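Side-chain contacts in effector protein hopAB3 (Pseudomonas syringae pv. maculicola, PDB 3TJY), which is a type III effector recognised by the tomato Pto resistance protein, triggering Prf-dependent hypersensitive cell death in resistant plants and promoting virulence in susceptible ones: residues R9-Q12 with Q13-A17; A17-L21 with A22-T26. All coordinates share one frame; numbering follows the deposited sequence.

The two contacts follow one another along the chain of the Pto-binding domain, a small helical bundle. Contact 1 takes up the last turns of helix 3-16; contact 2 starts at Ala17, which both share, runs through the short loop and enters helix 21-32. Their centres are about 9 Å apart, and they touch directly: Leu14 O probably accepts a hydrogen bond from Ala19 N, while Leu21 packs on Val11 and Val15, and Leu14 CD1 meets Ile24 CG2 at 3.8 Å. Together they form a helix-loop-helix unit, whose apolar side faces helices 41-50 and 64-77, with Glu16 and Asp20 exposed. The turn joins the first two helices of the domain, which pack on each other through these residues.

Contact 1 of 2, residues R9-Q12 with Q13-A17; sequences RIVQ and QLVEA
The C-terminal turns of helix 3-16 bring Arg9, Gln12, Gln13 and Glu16 together in a polar cluster on one side of the helix, while Ile10 and Leu14, with Val11 beside them, form the helix's apolar side. Arg9 is the hub. With CG anti to the backbone N (chi1 171°), the chain bends at chi2 (61°) and runs forward along the helix, bringing the guanidinium over Gln13. There it lies over the side-chain amide of Gln13, the two planes only 16° apart and stacked, with Arg9 NE 3.7 Å from Gln13 CD. Arg9 NH2 does the bonding: it donates to Gln12 OE1 at 2.8 Å, approaching from above the amide plane of Gln12, and forms a salt bridge with Glu16 OE1 at 3.2 Å. The carboxylate of Glu16 is turned well away from the guanidinium plane and meets it obliquely. Glu16 OE1 also lies 3.4 Å from Gln12 CG, so that Arg9 NH2 and Gln12 both border this oxygen.

Regular i to i+4 backbone bonds run beneath them, among them Gln13 N to Arg9 O at 2.8 Å. On the apolar surface Ile10 and Leu14 lie side by side, pointing the same way, with Ile10 CG2 4.0 Å from Leu14 CD1.

Beyond the helix, the Gln13 amide is held at both ends by helix 41-50, through His50 and Gln49. Leu14 packs against Val46 and Phe47 of that helix, and Val11 touches Leu69 and Ala72 of helix 64-77.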
loop_
_atom_site.group_PDB
_atom_site.type_symbol
_atom_site.label_atom_id
_atom_site.label_comp_id
_atom_site.label_asym_id
_atom_site.label_seq_id
_atom_site.Cartn_x
_atom_site.Cartn_y
_atom_site.Cartn_z
ATOM N N ARG A 9 -6.079 6.969 3.998
ATOM C CA ARG A 9 -6.292 6.174 5.203
ATOM C C ARG A 9 -5.243 5.051 5.296
ATOM O O ARG A 9 -4.738 4.749 6.379
ATOM C CB ARG A 9 -7.713 5.593 5.207
ATOM C CG ARG A 9 -7.999 4.580 6.298
ATOM C CD ARG A 9 -7.829 5.189 7.682
ATOM N NE ARG A 9 -8.513 4.414 8.713
ATOM C CZ ARG A 9 -8.281 4.544 10.015
ATOM N NH1 ARG A 9 -8.948 3.803 10.891
ATOM N NH2 ARG A 9 -7.373 5.410 10.440
ATOM N N ILE A 10 -4.905 4.440 4.163
ATOM C CA ILE A 10 -3.847 3.426 4.155
ATOM C C ILE A 10 -2.546 4.050 4.662
ATOM O O ILE A 10 -1.881 3.498 5.534
ATOM C CB ILE A 10 -3.652 2.800 2.747
ATOM C CG1 ILE A 10 -4.911 2.036 2.329
ATOM C CG2 ILE A 10 -2.485 1.823 2.747
ATOM C CD1 ILE A 10 -4.898 1.589 0.821
ATOM N N VAL A 11 -2.174 5.194 4.100
ATOM C CA VAL A 11 -0.952 5.855 4.528
ATOM C C VAL A 11 -1.016 6.193 6.018
ATOM O O VAL A 11 -0.066 5.950 6.743
ATOM C CB VAL A 11 -0.663 7.091 3.668
ATOM C CG1 VAL A 11 0.510 7.914 4.241
ATOM C CG2 VAL A 11 -0.381 6.652 2.227
ATOM N N GLN A 12 -2.142 6.755 6.463
ATOM C CA GLN A 12 -2.347 7.057 7.879
ATOM C C GLN A 12 -2.140 5.833 8.759
ATOM O O GLN A 12 -1.490 5.906 9.803
ATOM C CB GLN A 12 -3.788 7.552 8.096
ATOM C CG GLN A 12 -4.200 7.686 9.557
ATOM C CD GLN A 12 -5.672 8.088 9.702
ATOM O OE1 GLN A 12 -6.527 7.642 8.930
ATOM N NE2 GLN A 12 -5.965 8.934 10.687
ATOM N N GLN A 13 -2.772 4.729 8.369
ATOM C CA GLN A 13 -2.670 3.503 9.145
ATOM C C GLN A 13 -1.250 2.931 9.136
ATOM O O GLN A 13 -0.804 2.359 10.141
ATOM C CB GLN A 13 -3.656 2.476 8.625
ATOM C CG GLN A 13 -5.108 2.810 8.927
ATOM C CD GLN A 13 -6.025 1.741 8.383
ATOM O OE1 GLN A 13 -5.958 1.407 7.217
ATOM N NE2 GLN A 13 -6.856 1.169 9.245
ATOM N N LEU A 14 -0.554 3.048 8.005
ATOM C CA LEU A 14 0.855 2.617 7.950
ATOM C C LEU A 14 1.722 3.419 8.921
ATOM O O LEU A 14 2.527 2.851 9.663
ATOM C CB LEU A 14 1.407 2.747 6.524
ATOM C CG LEU A 14 0.886 1.691 5.547
ATOM C CD1 LEU A 14 1.245 2.042 4.105
ATOM C CD2 LEU A 14 1.391 0.301 5.922
ATOM N N VAL A 15 1.549 4.735 8.922
ATOM C CA VAL A 15 2.291 5.570 9.868
ATOM C C VAL A 15 1.976 5.160 11.313
ATOM O O VAL A 15 2.883 5.008 12.141
ATOM C CB VAL A 15 2.009 7.070 9.661
ATOM C CG1 VAL A 15 2.784 7.875 10.681
ATOM C CG2 VAL A 15 2.397 7.508 8.252
ATOM N N GLU A 16 0.692 4.965 11.605
ATOM C CA GLU A 16 0.255 4.532 12.941
ATOM C C GLU A 16 0.979 3.243 13.322
ATOM O O GLU A 16 1.311 3.021 14.484
ATOM C CB GLU A 16 -1.238 4.191 12.976
ATOM C CG GLU A 16 -2.255 5.292 12.701
ATOM C CD GLU A 16 -3.683 4.722 12.594
ATOM O OE1 GLU A 16 -4.572 5.407 12.048
ATOM O OE2 GLU A 16 -3.914 3.573 13.048
ATOM N N ALA A 17 1.174 2.378 12.332
ATOM C CA ALA A 17 1.789 1.067 12.541
ATOM C C ALA A 17 3.311 1.130 12.587
ATOM O O ALA A 17 3.964 0.103 12.775
ATOM C CB ALA A 17 1.347 0.105 11.449
#

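Contact 2 of 2, residues A17-L21 with A22-T26. With SO4 (sulfate ion), chain D; SO4 (sulfate ion), chain B.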
loop_
_atom_site.group_PDB
_atom_site.type_symbol
_atom_site.label_atom_id
_atom_site.label_comp_id
_atom_site.label_asym_id
_atom_site.label_seq_id
_atom_site.Cartn_x
_atom_site.Cartn_y
_atom_site.Cartn_z
ATOM N N ALA A 17 1.174 2.378 12.332
ATOM C CA ALA A 17 1.789 1.067 12.541
ATOM C C ALA A 17 3.311 1.130 12.587
ATOM O O ALA A 17 3.964 0.103 12.775
ATOM C CB ALA A 17 1.347 0.105 11.449
ATOM N N GLY A 18 3.877 2.320 12.404
ATOM C CA GLY A 18 5.319 2.508 12.524
ATOM C C GLY A 18 6.120 2.276 11.248
ATOM O O GLY A 18 7.360 2.156 11.286
ATOM N N ALA A 19 5.414 2.226 10.121
ATOM C CA ALA A 19 6.031 2.001 8.822
ATOM C C ALA A 19 6.963 3.134 8.401
ATOM O O ALA A 19 6.775 4.288 8.784
ATOM C CB ALA A 19 4.960 1.790 7.767
ATOM N N ASP A 20 7.982 2.774 7.625
ATOM C CA ASP A 20 8.873 3.718 6.970
ATOM C C ASP A 20 8.258 3.893 5.577
ATOM O O ASP A 20 8.295 2.964 4.769
ATOM C CB ASP A 20 10.272 3.084 6.897
ATOM C CG ASP A 20 11.277 3.914 6.106
ATOM O OD1 ASP A 20 12.492 3.763 6.348
ATOM O OD2 ASP A 20 10.879 4.701 5.241
ATOM N N LEU A 21 7.661 5.052 5.307
ATOM C CA LEU A 21 6.946 5.271 4.043
ATOM C C LEU A 21 7.850 5.213 2.810
ATOM O O LEU A 21 7.391 4.807 1.731
ATOM C CB LEU A 21 6.150 6.591 4.050
ATOM C CG LEU A 21 4.996 6.686 5.053
ATOM C CD1 LEU A 21 4.267 8.022 4.894
ATOM C CD2 LEU A 21 4.033 5.522 4.874
ATOM N N ALA A 22 9.112 5.613 2.956
ATOM C CA ALA A 22 10.062 5.463 1.860
ATOM C C ALA A 22 10.188 3.986 1.503
ATOM O O ALA A 22 10.207 3.620 0.324
ATOM C CB ALA A 22 11.424 6.071 2.216
ATOM N N ASN A 23 10.249 3.133 2.527
ATOM C CA ASN A 23 10.382 1.698 2.326
ATOM C C ASN A 23 9.103 1.092 1.753
ATOM O O ASN A 23 9.151 0.264 0.838
ATOM C CB ASN A 23 10.767 1.010 3.645
ATOM C CG ASN A 23 10.641 -0.512 3.588
ATOM O OD1 ASN A 23 9.842 -1.113 4.315
ATOM N ND2 ASN A 23 11.439 -1.138 2.742
ATOM N N ILE A 24 7.957 1.485 2.296
ATOM C CA ILE A 24 6.694 0.981 1.782
ATOM C C ILE A 24 6.543 1.389 0.314
ATOM O O ILE A 24 6.105 0.596 -0.511
ATOM C CB ILE A 24 5.485 1.493 2.582
ATOM C CG1 ILE A 24 5.557 1.010 4.031
ATOM C CG2 ILE A 24 4.196 0.984 1.958
ATOM C CD1 ILE A 24 5.603 -0.533 4.186
ATOM N N ARG A 25 6.948 2.613 -0.013
ATOM C CA ARG A 25 6.869 3.078 -1.402
ATOM C C ARG A 25 7.632 2.148 -2.348
ATOM O O ARG A 25 7.124 1.750 -3.395
ATOM C CB ARG A 25 7.389 4.515 -1.530
ATOM C CG ARG A 25 7.267 5.080 -2.938
ATOM C CD ARG A 25 7.790 6.507 -3.011
ATOM N NE ARG A 25 7.841 6.977 -4.393
ATOM C CZ ARG A 25 8.546 8.024 -4.794
ATOM N NH1 ARG A 25 9.272 8.717 -3.926
ATOM N NH2 ARG A 25 8.550 8.358 -6.077
ATOM N N THR A 26 8.850 1.789 -1.966
ATOM C CA THR A 26 9.684 0.908 -2.773
ATOM C C THR A 26 9.060 -0.489 -2.878
ATOM O O THR A 26 8.965 -1.057 -3.964
ATOM C CB THR A 26 11.091 0.832 -2.176
ATOM O OG1 THR A 26 11.680 2.141 -2.200
ATOM C CG2 THR A 26 11.992 -0.138 -2.953
HETATM S S SO4 D . 11.192 10.846 -6.042
HETATM O O1 SO4 D . 10.113 10.822 -7.029
HETATM O O2 SO4 D . 10.703 11.409 -4.783
HETATM O O3 SO4 D . 11.671 9.484 -5.817
HETATM O O4 SO4 D . 12.300 11.660 -6.538
HETATM S S SO4 B . 6.737 5.885 -8.225
HETATM O O1 SO4 B . 5.333 5.776 -8.574
HETATM O O2 SO4 B . 6.897 5.874 -6.778
HETATM O O3 SO4 B . 7.435 4.741 -8.799
HETATM O O4 SO4 B . 7.261 7.137 -8.756
HETATM O O HOH W 1 8.327 0.021 6.920
#
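Asp20 caps the N-terminus of helix 21-32, just after a Schellman motif at Gly18 has closed helix 3-16. A chi1 of 174° places the Asp20 carboxylate beside the carbonyl carbon, over the first turn, and OD2 accepts from Asn23 N at 3.2 Å, met from above the carboxylate plane. Ala22 N also lies near this oxygen. A negative charge here should suit the N-terminal end of the helix dipole. The main chain takes over at once: Asp20 O accepts from Ile24 N, and Leu21 O from Arg25 N at 2.8 Å. A water accepts from Asp20 N at 2.9 Å and donates to Asn23 OD1, tying the cap to the side chain three residues on. Ala19 CB meets Ile24 CG1 at 3.9 Å, and both residues touch Glu43 of helix 41-50.

Arg25 extends away from the cap, and all three of its guanidinium nitrogens are engaged. NH1 forms a salt bridge with Asp77 of helix 64-77 and donates to the chain D sulfate. Both sulfates, probably from the crystallisation liquor, sit at the guanidinium edge, and NH2 links them. O2 of the chain B sulfate takes bonds from two nitrogens of Arg25, NE at 2.8 Å and NH2 at 3.1 Å.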